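Local coordinates for protein agmatinase (Deinococcus radiodurans, PDB 1WOG) that probably hydrolyses agmatine to putrescine and urea, as an arginase-family enzyme that binds two manganese ions in each subunit, at residues 228-233 against 270-275; 147-152 against 159-164; 36-41 against 121-126. All blocks are in the same frame, centred on the assembly; numbering follows the deposited sequence.

The three contacts share one dinuclear manganese site, and interactions 1 and 2 also touch the bound hexane-1,6-diamine. Interaction 1 supplies D229 and D231, interaction 2 supplies D147, and interaction 3 supplies H121; D229, D147 and H121 share the chain G ion. E274 of interaction 1 ties the other two together: its OE2 is probably hydrogen-bonded to N159 ND2 of interaction 2 at 2.9 Å and to H121 N of interaction 3 at 2.8 Å. Two more probable hydrogen bonds join D271 OD2 of interaction 1 to S124 OG of interaction 3, at 2.7 Å, and R152 NH1 of interaction 2 to A41 O of interaction 3, at 3.3 Å. Centres lie about 16 Å apart for interactions 1 and 2.

Interaction 1 (228-233 against 270-275). With MN (manganese (II) ion), chain H; MN (manganese (II) ion), chain G; 16D (hexane-1,6-diamine), chain I.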
loop_
_atom_site.group_PDB
_atom_site.type_symbol
_atom_site.label_atom_id
_atom_site.label_comp_id
_atom_site.label_asym_id
_atom_site.label_seq_id
_atom_site.Cartn_x
_atom_site.Cartn_y
_atom_site.Cartn_z
ATOM N N VAL A 228 -26.056 2.573 -10.506
ATOM C CA VAL A 228 -25.435 1.900 -9.373
ATOM C C VAL A 228 -24.223 2.648 -8.829
ATOM O O VAL A 228 -23.178 2.729 -9.481
ATOM C CB VAL A 228 -25.000 0.461 -9.755
ATOM C CG1 VAL A 228 -24.420 -0.264 -8.532
ATOM C CG2 VAL A 228 -26.193 -0.306 -10.315
ATOM N N ASP A 229 -24.387 3.214 -7.639
ATOM C CA ASP A 229 -23.309 3.914 -6.945
ATOM C C ASP A 229 -22.749 2.821 -6.039
ATOM O O ASP A 229 -23.464 2.309 -5.176
ATOM C CB ASP A 229 -23.880 5.054 -6.093
ATOM C CG ASP A 229 -22.807 5.798 -5.316
ATOM O OD1 ASP A 229 -21.790 5.176 -4.950
ATOM O OD2 ASP A 229 -22.997 7.001 -5.051
ATOM N N VAL A 230 -21.486 2.454 -6.225
ATOM C CA VAL A 230 -20.908 1.383 -5.421
ATOM C C VAL A 230 -20.970 1.602 -3.911
ATOM O O VAL A 230 -20.923 0.624 -3.149
ATOM C CB VAL A 230 -19.429 1.086 -5.825
ATOM C CG1 VAL A 230 -19.326 0.906 -7.330
ATOM C CG2 VAL A 230 -18.515 2.209 -5.368
ATOM N N ASP A 231 -21.077 2.854 -3.457
ATOM C CA ASP A 231 -21.130 3.054 -2.011
ATOM C C ASP A 231 -22.468 2.630 -1.408
ATOM O O ASP A 231 -22.672 2.710 -0.192
ATOM C CB ASP A 231 -20.739 4.495 -1.586
ATOM C CG ASP A 231 -21.711 5.568 -2.060
ATOM O OD1 ASP A 231 -22.928 5.318 -2.147
ATOM O OD2 ASP A 231 -21.231 6.694 -2.313
ATOM N N GLY A 232 -23.370 2.153 -2.261
ATOM C CA GLY A 232 -24.642 1.653 -1.771
ATOM C C GLY A 232 -24.324 0.327 -1.089
ATOM O O GLY A 232 -25.010 -0.107 -0.162
ATOM N N PHE A 233 -23.252 -0.315 -1.548
ATOM C CA PHE A 233 -22.823 -1.589 -0.977
ATOM C C PHE A 233 -22.042 -1.353 0.300
ATOM O O PHE A 233 -21.408 -0.316 0.464
ATOM C CB PHE A 233 -21.946 -2.363 -1.971
ATOM C CG PHE A 233 -22.699 -2.873 -3.161
ATOM C CD1 PHE A 233 -22.735 -2.145 -4.345
ATOM C CD2 PHE A 233 -23.429 -4.058 -3.076
ATOM C CE1 PHE A 233 -23.491 -2.584 -5.434
ATOM C CE2 PHE A 233 -24.188 -4.505 -4.157
ATOM C CZ PHE A 233 -24.219 -3.766 -5.339
ATOM N N LEU A 270 -27.636 1.401 -18.009
ATOM C CA LEU A 270 -27.118 1.290 -16.653
ATOM C C LEU A 270 -25.778 1.982 -16.509
ATOM O O LEU A 270 -24.975 1.983 -17.444
ATOM C CB LEU A 270 -26.966 -0.192 -16.273
ATOM C CG LEU A 270 -26.214 -0.569 -14.986
ATOM C CD1 LEU A 270 -26.664 -1.944 -14.513
ATOM C CD2 LEU A 270 -24.708 -0.554 -15.231
ATOM N N ASP A 271 -25.555 2.606 -15.356
ATOM C CA ASP A 271 -24.266 3.216 -15.093
ATOM C C ASP A 271 -23.741 2.676 -13.771
ATOM O O ASP A 271 -24.507 2.248 -12.901
ATOM C CB ASP A 271 -24.290 4.764 -15.136
ATOM C CG ASP A 271 -25.083 5.417 -14.009
ATOM O OD1 ASP A 271 -25.052 4.948 -12.848
ATOM O OD2 ASP A 271 -25.713 6.458 -14.297
ATOM N N LEU A 272 -22.419 2.637 -13.667
ATOM C CA LEU A 272 -21.717 2.124 -12.495
ATOM C C LEU A 272 -20.775 3.257 -12.131
ATOM O O LEU A 272 -19.811 3.527 -12.858
ATOM C CB LEU A 272 -20.926 0.874 -12.890
ATOM C CG LEU A 272 -20.335 -0.041 -11.812
ATOM C CD1 LEU A 272 -19.295 0.688 -10.974
ATOM C CD2 LEU A 272 -21.474 -0.544 -10.952
ATOM N N VAL A 273 -21.058 3.914 -11.011
ATOM C CA VAL A 273 -20.271 5.068 -10.583
ATOM C C VAL A 273 -19.670 4.990 -9.183
ATOM O O VAL A 273 -19.991 4.101 -8.395
ATOM C CB VAL A 273 -21.132 6.351 -10.646
ATOM C CG1 VAL A 273 -21.677 6.553 -12.059
ATOM C CG2 VAL A 273 -22.282 6.251 -9.651
ATOM N N GLU A 274 -18.795 5.953 -8.906
ATOM C CA GLU A 274 -18.100 6.128 -7.628
ATOM C C GLU A 274 -17.084 5.060 -7.216
ATOM O O GLU A 274 -16.636 5.030 -6.071
ATOM C CB GLU A 274 -19.116 6.350 -6.495
ATOM C CG GLU A 274 -19.964 7.635 -6.618
ATOM C CD GLU A 274 -19.168 8.938 -6.483
ATOM O OE1 GLU A 274 -17.965 8.895 -6.152
ATOM O OE2 GLU A 274 -19.759 10.023 -6.699
ATOM N N LEU A 275 -16.701 4.186 -8.138
ATOM C CA LEU A 275 -15.697 3.182 -7.805
ATOM C C LEU A 275 -14.353 3.929 -7.778
ATOM O O LEU A 275 -14.075 4.729 -8.673
ATOM C CB LEU A 275 -15.657 2.101 -8.893
ATOM C CG LEU A 275 -15.114 0.692 -8.629
ATOM C CD1 LEU A 275 -14.391 0.226 -9.892
ATOM C CD2 LEU A 275 -14.185 0.645 -7.440
HETATM MN MN MN H . -23.211 7.535 -2.804
HETATM MN MN MN G . -24.361 8.679 -5.553
HETATM N N1 16D I . -27.073 13.585 -1.680
HETATM C C1 16D I . -25.936 14.368 -1.088
HETATM C C2 16D I . -24.657 13.503 -1.009
HETATM C C3 16D I . -24.429 12.714 -2.260
HETATM C C4 16D I . -23.017 12.361 -2.513
HETATM C C5 16D I . -22.982 11.618 -3.766
HETATM C C6 16D I . -22.356 10.474 -3.984
HETATM N N2 16D I . -21.369 10.139 -3.166
#
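D229 faces two ways at once: its OD2 bridges two manganese ions while its OD1 rests 3.3 Å from CB of E274 across the contact. The setting is a parallel beta-alpha-beta unit of the arginase fold, in which strand 223-229 lies next to strand 266-273 and helix 251-264 joins them. D229 and D231 form a DxD pattern just where the first strand ends. V228 N reaches D271 O at 2.9 Å, and V273 N returns to V228 O at the same length. Past the strand end, V230 N still bonds V273 O, 3.1 Å away and almost straight (171°), so the pairing continues into the short 3-10 turn. On the side of the sheet carrying V228 and L272, apolar side chains pack together: V230 CG1 meets L272 CD1 at 3.7 Å, the two side chains crossing at about a right angle, and M289 of helix 284-302 touches both. With CG anti to the backbone N (chi1 178°), D229 sends its carboxylate out past E274, whose own carboxylate plane is turned 22° from it. OD1 accepts D231 N in an Asx turn that probably helps to set D231 toward the metal. A bend at chi2 in E274 carries its carboxylate away from 228-233, where OE2 accepts H121 N and N159 ND2. Cutting E274 back to an alanine is likely to leave both of those donors without this acceptor. H121, D143 and D147 complete the chain G site, whereas D143 and H145 join the chain H one. D231 takes the chain H manganese with both oxygens, and D229 OD2 is bound at 2.3 Å to that ion and 2.2 Å to the chain G manganese.

Interaction 2 (147-152 against 159-164); sequences DFTDTR and NSSPFR. With MN (manganese (II) ion), chain G; 16D (hexane-1,6-diamine), chain I.
T149 N gives its hydrogen to S160 O at 2.9 Å, and S161 OG gives its own to T149 O at 2.6 Å, approaching from above the carbonyl plane (54° out of it); backbone carbonyls take most of the hydrogen bonds between 147-152 and 159-164. Two guanidinium groups donate the remaining side-chain bonds. R164 NH1 meets F148 O edge-on at 2.9 Å, in the carbonyl plane, and is also salt-bridged to E189. R152 NH2 alone holds both N159 OD1, at 2.7 Å, and S160 OG, at 2.8 Å; the N159 amide stands nearly perpendicular (87°) to the guanidinium. R152 NH1 is hydrogen-bonded to S90 OG of a second subunit. Apolar packing centres on F148: a bend at chi2 (62°) lays the R164 chain over one ring face, its CD 3.6 Å from the centroid in a CH-pi contact, while F163 CB lies at the ring edge. Metal binding falls to D147, whose OD2 holds the chain G manganese at 2.0 Å. This loop, running from strand 137-142 to helix 162-169, is part of the dinuclear manganese site at the carboxyl ends of the strands, characteristic of the arginase family.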
loop_
_atom_site.group_PDB
_atom_site.type_symbol
_atom_site.label_atom_id
_atom_site.label_comp_id
_atom_site.label_asym_id
_atom_site.label_seq_id
_atom_site.Cartn_x
_atom_site.Cartn_y
_atom_site.Cartn_z
ATOM N N ASP A 147 -28.489 12.175 -3.574
ATOM C CA ASP A 147 -28.004 12.900 -4.750
ATOM C C ASP A 147 -29.102 13.677 -5.478
ATOM O O ASP A 147 -29.171 13.678 -6.715
ATOM C CB ASP A 147 -27.316 11.939 -5.729
ATOM C CG ASP A 147 -26.049 11.326 -5.152
ATOM O OD1 ASP A 147 -25.557 11.835 -4.125
ATOM O OD2 ASP A 147 -25.538 10.346 -5.726
ATOM N N PHE A 148 -29.951 14.349 -4.708
ATOM C CA PHE A 148 -31.035 15.145 -5.277
ATOM C C PHE A 148 -30.938 16.586 -4.765
ATOM O O PHE A 148 -31.941 17.298 -4.666
ATOM C CB PHE A 148 -32.394 14.548 -4.893
ATOM C CG PHE A 148 -33.508 14.947 -5.820
ATOM C CD1 PHE A 148 -33.484 14.557 -7.153
ATOM C CD2 PHE A 148 -34.563 15.738 -5.373
ATOM C CE1 PHE A 148 -34.495 14.951 -8.034
ATOM C CE2 PHE A 148 -35.573 16.136 -6.244
ATOM C CZ PHE A 148 -35.537 15.744 -7.575
ATOM N N THR A 149 -29.718 17.007 -4.451
ATOM C CA THR A 149 -29.467 18.353 -3.943
ATOM C C THR A 149 -29.412 19.396 -5.059
ATOM O O THR A 149 -28.936 19.122 -6.159
ATOM C CB THR A 149 -28.140 18.383 -3.149
ATOM O OG1 THR A 149 -28.314 17.664 -1.924
ATOM C CG2 THR A 149 -27.710 19.818 -2.842
ATOM N N ASP A 150 -29.912 20.594 -4.770
ATOM C CA ASP A 150 -29.901 21.668 -5.752
ATOM C C ASP A 150 -28.478 22.220 -5.842
ATOM O O ASP A 150 -27.810 22.057 -6.855
ATOM C CB ASP A 150 -30.889 22.767 -5.340
ATOM C CG ASP A 150 -30.959 23.902 -6.346
ATOM O OD1 ASP A 150 -30.302 23.813 -7.409
ATOM O OD2 ASP A 150 -31.676 24.887 -6.069
ATOM N N THR A 151 -28.012 22.861 -4.773
ATOM C CA THR A 151 -26.659 23.416 -4.752
ATOM C C THR A 151 -25.885 22.907 -3.545
ATOM O O THR A 151 -26.446 22.741 -2.463
ATOM C CB THR A 151 -26.656 24.955 -4.683
ATOM O OG1 THR A 151 -27.388 25.493 -5.788
ATOM C CG2 THR A 151 -25.235 25.472 -4.737
ATOM N N ARG A 152 -24.594 22.666 -3.749
ATOM C CA ARG A 152 -23.693 22.182 -2.706
ATOM C C ARG A 152 -22.331 22.812 -2.980
ATOM O O ARG A 152 -21.857 22.799 -4.113
ATOM C CB ARG A 152 -23.555 20.653 -2.773
ATOM C CG ARG A 152 -22.817 20.032 -1.588
ATOM C CD ARG A 152 -22.154 18.703 -1.961
ATOM N NE ARG A 152 -20.902 18.900 -2.696
ATOM C CZ ARG A 152 -20.264 17.940 -3.361
ATOM N NH1 ARG A 152 -19.133 18.208 -4.001
ATOM N NH2 ARG A 152 -20.764 16.711 -3.395
ATOM N N ASN A 159 -21.457 15.855 -7.382
ATOM C CA ASN A 159 -22.004 14.508 -7.437
ATOM C C ASN A 159 -23.199 14.342 -6.498
ATOM O O ASN A 159 -23.754 13.249 -6.373
ATOM C CB ASN A 159 -20.920 13.457 -7.138
ATOM C CG ASN A 159 -20.300 13.603 -5.756
ATOM O OD1 ASN A 159 -20.357 14.681 -5.159
ATOM N ND2 ASN A 159 -19.720 12.530 -5.237
ATOM N N SER A 160 -23.599 15.429 -5.836
ATOM C CA SER A 160 -24.758 15.386 -4.944
ATOM C C SER A 160 -26.015 15.907 -5.651
ATOM O O SER A 160 -27.112 15.873 -5.085
ATOM C CB SER A 160 -24.521 16.246 -3.694
ATOM O OG SER A 160 -23.417 15.790 -2.932
ATOM N N SER A 161 -25.859 16.378 -6.888
ATOM C CA SER A 161 -26.978 16.947 -7.643
ATOM C C SER A 161 -27.362 16.306 -8.988
ATOM O O SER A 161 -28.296 16.774 -9.635
ATOM C CB SER A 161 -26.697 18.432 -7.932
ATOM O OG SER A 161 -26.376 19.158 -6.760
ATOM N N PRO A 162 -26.689 15.222 -9.408
ATOM C CA PRO A 162 -27.071 14.658 -10.709
ATOM C C PRO A 162 -28.547 14.405 -11.023
ATOM O O PRO A 162 -28.998 14.713 -12.128
ATOM C CB PRO A 162 -26.217 13.394 -10.804
ATOM C CG PRO A 162 -26.086 12.964 -9.378
ATOM C CD PRO A 162 -25.821 14.285 -8.670
ATOM N N PHE A 163 -29.304 13.858 -10.079
ATOM C CA PHE A 163 -30.709 13.582 -10.362
ATOM C C PHE A 163 -31.600 14.808 -10.280
ATOM O O PHE A 163 -32.675 14.840 -10.879
ATOM C CB PHE A 163 -31.210 12.458 -9.460
ATOM C CG PHE A 163 -30.455 11.181 -9.656
ATOM C CD1 PHE A 163 -29.547 10.740 -8.702
ATOM C CD2 PHE A 163 -30.586 10.462 -10.843
ATOM C CE1 PHE A 163 -28.775 9.597 -8.929
ATOM C CE2 PHE A 163 -29.818 9.322 -11.077
ATOM C CZ PHE A 163 -28.912 8.892 -10.117
ATOM N N ARG A 164 -31.152 15.820 -9.544
ATOM C CA ARG A 164 -31.911 17.062 -9.453
ATOM C C ARG A 164 -31.736 17.745 -10.813
ATOM O O ARG A 164 -32.701 18.218 -11.416
ATOM C CB ARG A 164 -31.357 17.944 -8.329
ATOM C CG ARG A 164 -32.230 19.147 -7.972
ATOM C CD ARG A 164 -33.602 18.709 -7.470
ATOM N NE ARG A 164 -34.379 19.829 -6.936
ATOM C CZ ARG A 164 -34.307 20.278 -5.685
ATOM N NH1 ARG A 164 -33.491 19.705 -4.804
ATOM N NH2 ARG A 164 -35.053 21.313 -5.313
HETATM MN MN MN G . -24.361 8.679 -5.553
HETATM N N1 16D I . -27.073 13.585 -1.680
HETATM C C1 16D I . -25.936 14.368 -1.088
HETATM C C2 16D I . -24.657 13.503 -1.009
HETATM C C3 16D I . -24.429 12.714 -2.260
HETATM C C4 16D I . -23.017 12.361 -2.513
HETATM C C5 16D I . -22.982 11.618 -3.766
HETATM C C6 16D I . -22.356 10.474 -3.984
HETATM N N2 16D I . -21.369 10.139 -3.166
#

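Interaction 3 (36-41 against 121-126). With MN (manganese (II) ion), chain G.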
loop_
_atom_site.group_PDB
_atom_site.type_symbol
_atom_site.label_atom_id
_atom_site.label_comp_id
_atom_site.label_asym_id
_atom_site.label_seq_id
_atom_site.Cartn_x
_atom_site.Cartn_y
_atom_site.Cartn_z
ATOM N N VAL A 36 -16.576 7.146 -18.692
ATOM C CA VAL A 36 -16.583 8.573 -18.405
ATOM C C VAL A 36 -15.667 8.768 -17.199
ATOM O O VAL A 36 -16.131 8.824 -16.056
ATOM C CB VAL A 36 -17.997 9.065 -18.056
ATOM C CG1 VAL A 36 -18.008 10.594 -17.972
ATOM C CG2 VAL A 36 -18.992 8.580 -19.099
ATOM N N PRO A 37 -14.350 8.860 -17.442
ATOM C CA PRO A 37 -13.326 9.038 -16.408
ATOM C C PRO A 37 -13.294 10.453 -15.852
ATOM O O PRO A 37 -12.294 11.159 -15.958
ATOM C CB PRO A 37 -12.042 8.650 -17.136
ATOM C CG PRO A 37 -12.290 9.142 -18.518
ATOM C CD PRO A 37 -13.731 8.743 -18.779
ATOM N N PHE A 38 -14.404 10.835 -15.230
ATOM C CA PHE A 38 -14.592 12.166 -14.666
ATOM C C PHE A 38 -14.826 12.059 -13.157
ATOM O O PHE A 38 -15.764 11.388 -12.724
ATOM C CB PHE A 38 -15.815 12.793 -15.355
ATOM C CG PHE A 38 -16.131 14.197 -14.918
ATOM C CD1 PHE A 38 -15.714 15.284 -15.678
ATOM C CD2 PHE A 38 -16.887 14.429 -13.771
ATOM C CE1 PHE A 38 -16.048 16.587 -15.306
ATOM C CE2 PHE A 38 -17.228 15.726 -13.388
ATOM C CZ PHE A 38 -16.807 16.805 -14.160
ATOM N N ASP A 39 -13.982 12.706 -12.355
ATOM C CA ASP A 39 -14.164 12.656 -10.907
ATOM C C ASP A 39 -13.882 13.972 -10.196
ATOM O O ASP A 39 -13.664 13.987 -8.985
ATOM C CB ASP A 39 -13.303 11.546 -10.275
ATOM C CG ASP A 39 -11.804 11.845 -10.308
ATOM O OD1 ASP A 39 -11.408 12.987 -10.631
ATOM O OD2 ASP A 39 -11.010 10.922 -9.989
ATOM N N ILE A 40 -13.905 15.081 -10.928
ATOM C CA ILE A 40 -13.615 16.359 -10.293
ATOM C C ILE A 40 -14.814 16.998 -9.602
ATOM O O ILE A 40 -14.701 18.088 -9.039
ATOM C CB ILE A 40 -13.011 17.371 -11.297
ATOM C CG1 ILE A 40 -13.971 17.602 -12.466
ATOM C CG2 ILE A 40 -11.654 16.869 -11.783
ATOM C CD1 ILE A 40 -13.544 18.742 -13.388
ATOM N N ALA A 41 -15.955 16.316 -9.622
ATOM C CA ALA A 41 -17.152 16.860 -8.993
ATOM C C ALA A 41 -17.410 16.317 -7.592
ATOM O O ALA A 41 -18.254 16.848 -6.874
ATOM C CB ALA A 41 -18.377 16.610 -9.884
ATOM N N HIS A 121 -20.595 10.285 -9.398
ATOM C CA HIS A 121 -22.016 10.265 -9.720
ATOM C C HIS A 121 -22.549 11.438 -10.535
ATOM O O HIS A 121 -23.644 11.354 -11.104
ATOM C CB HIS A 121 -22.846 10.101 -8.440
ATOM C CG HIS A 121 -24.029 9.199 -8.609
ATOM N ND1 HIS A 121 -24.604 8.512 -7.561
ATOM C CD2 HIS A 121 -24.721 8.841 -9.718
ATOM C CE1 HIS A 121 -25.596 7.767 -8.017
ATOM N NE2 HIS A 121 -25.688 7.947 -9.322
ATOM N N SER A 122 -21.786 12.522 -10.619
ATOM C CA SER A 122 -22.254 13.669 -11.384
ATOM C C SER A 122 -22.435 13.315 -12.859
ATOM O O SER A 122 -23.205 13.970 -13.562
ATOM C CB SER A 122 -21.284 14.850 -11.251
ATOM O OG SER A 122 -20.168 14.712 -12.120
ATOM N N VAL A 123 -21.744 12.274 -13.327
ATOM C CA VAL A 123 -21.854 11.879 -14.733
ATOM C C VAL A 123 -23.238 11.355 -15.120
ATOM O O VAL A 123 -23.577 11.320 -16.307
ATOM C CB VAL A 123 -20.801 10.801 -15.118
ATOM C CG1 VAL A 123 -19.400 11.268 -14.728
ATOM C CG2 VAL A 123 -21.141 9.472 -14.463
ATOM N N SER A 124 -24.043 10.948 -14.140
ATOM C CA SER A 124 -25.377 10.429 -14.443
ATOM C C SER A 124 -26.272 11.506 -15.045
ATOM O O SER A 124 -27.198 11.199 -15.789
ATOM C CB SER A 124 -26.037 9.846 -13.189
ATOM O OG SER A 124 -25.356 8.679 -12.751
ATOM N N TYR A 125 -25.992 12.768 -14.735
ATOM C CA TYR A 125 -26.794 13.851 -15.290
ATOM C C TYR A 125 -26.638 13.937 -16.814
ATOM O O TYR A 125 -27.622 13.780 -17.540
ATOM C CB TYR A 125 -26.436 15.186 -14.615
ATOM C CG TYR A 125 -26.932 16.411 -15.358
ATOM C CD1 TYR A 125 -28.228 16.463 -15.879
ATOM C CD2 TYR A 125 -26.097 17.514 -15.552
ATOM C CE1 TYR A 125 -28.677 17.583 -16.583
ATOM C CE2 TYR A 125 -26.536 18.637 -16.253
ATOM C CZ TYR A 125 -27.825 18.662 -16.767
ATOM O OH TYR A 125 -28.252 19.757 -17.488
ATOM N N PRO A 126 -25.412 14.176 -17.325
ATOM C CA PRO A 126 -25.282 14.251 -18.786
ATOM C C PRO A 126 -25.611 12.929 -19.482
ATOM O O PRO A 126 -26.016 12.909 -20.649
ATOM C CB PRO A 126 -23.831 14.688 -18.991
ATOM C CG PRO A 126 -23.131 14.197 -17.749
ATOM C CD PRO A 126 -24.131 14.486 -16.663
HETATM MN MN MN G . -24.361 8.679 -5.553
#
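S122 OG, hydrogen-bonded to D120 OD1, packs 3.4 Å from CE2 of F38 and as near CB of A41. Here the loop after strand 31-36 meets the 3-10 turn that follows strand 114-118, at the carboxyl ends of these parallel strands of the arginase fold, the turn carrying a manganese ligand. With its OG set between the backbone N and the carbonyl carbon (chi1 81°), S122 turns the hydroxyl into the corner formed by the F38 ring and the A41 methyl. Polar ties between loop and turn run through D120, just ahead of 121-126: its OD2 accepts A41 N, and its backbone pairs with that of F38. Across the contact itself the two segments meet by packing. V36 and V123 reach toward each other tip to tip, CG1 to CG1 at 3.6 Å. F38 instead slides past V123 in the opposite direction, its CB 3.9 Å from V123 CG1. The F38 ring, carried out with CG anti to the backbone N (chi1 -178°), also touches A96 of helix 93-108 and L88, while V123 packs on V273 of strand 266-273. P37 sits at the centre of an inverse gamma turn, closed by a weak 2.8 Å bond from F38 N to V36 O, which kinks the chain at P37. Neighbouring subunits also touch this loop: I40 packs on I40 and A41 on L91 of a second subunit, P37 on Y9 of a third. H121 points away from this packing and into the metal site. S227 OG is hydrogen-bonded to H121 NE2, S124 OG lies in plane at the ring edge, and H121 ND1 binds the chain G manganese at 2.0 Å.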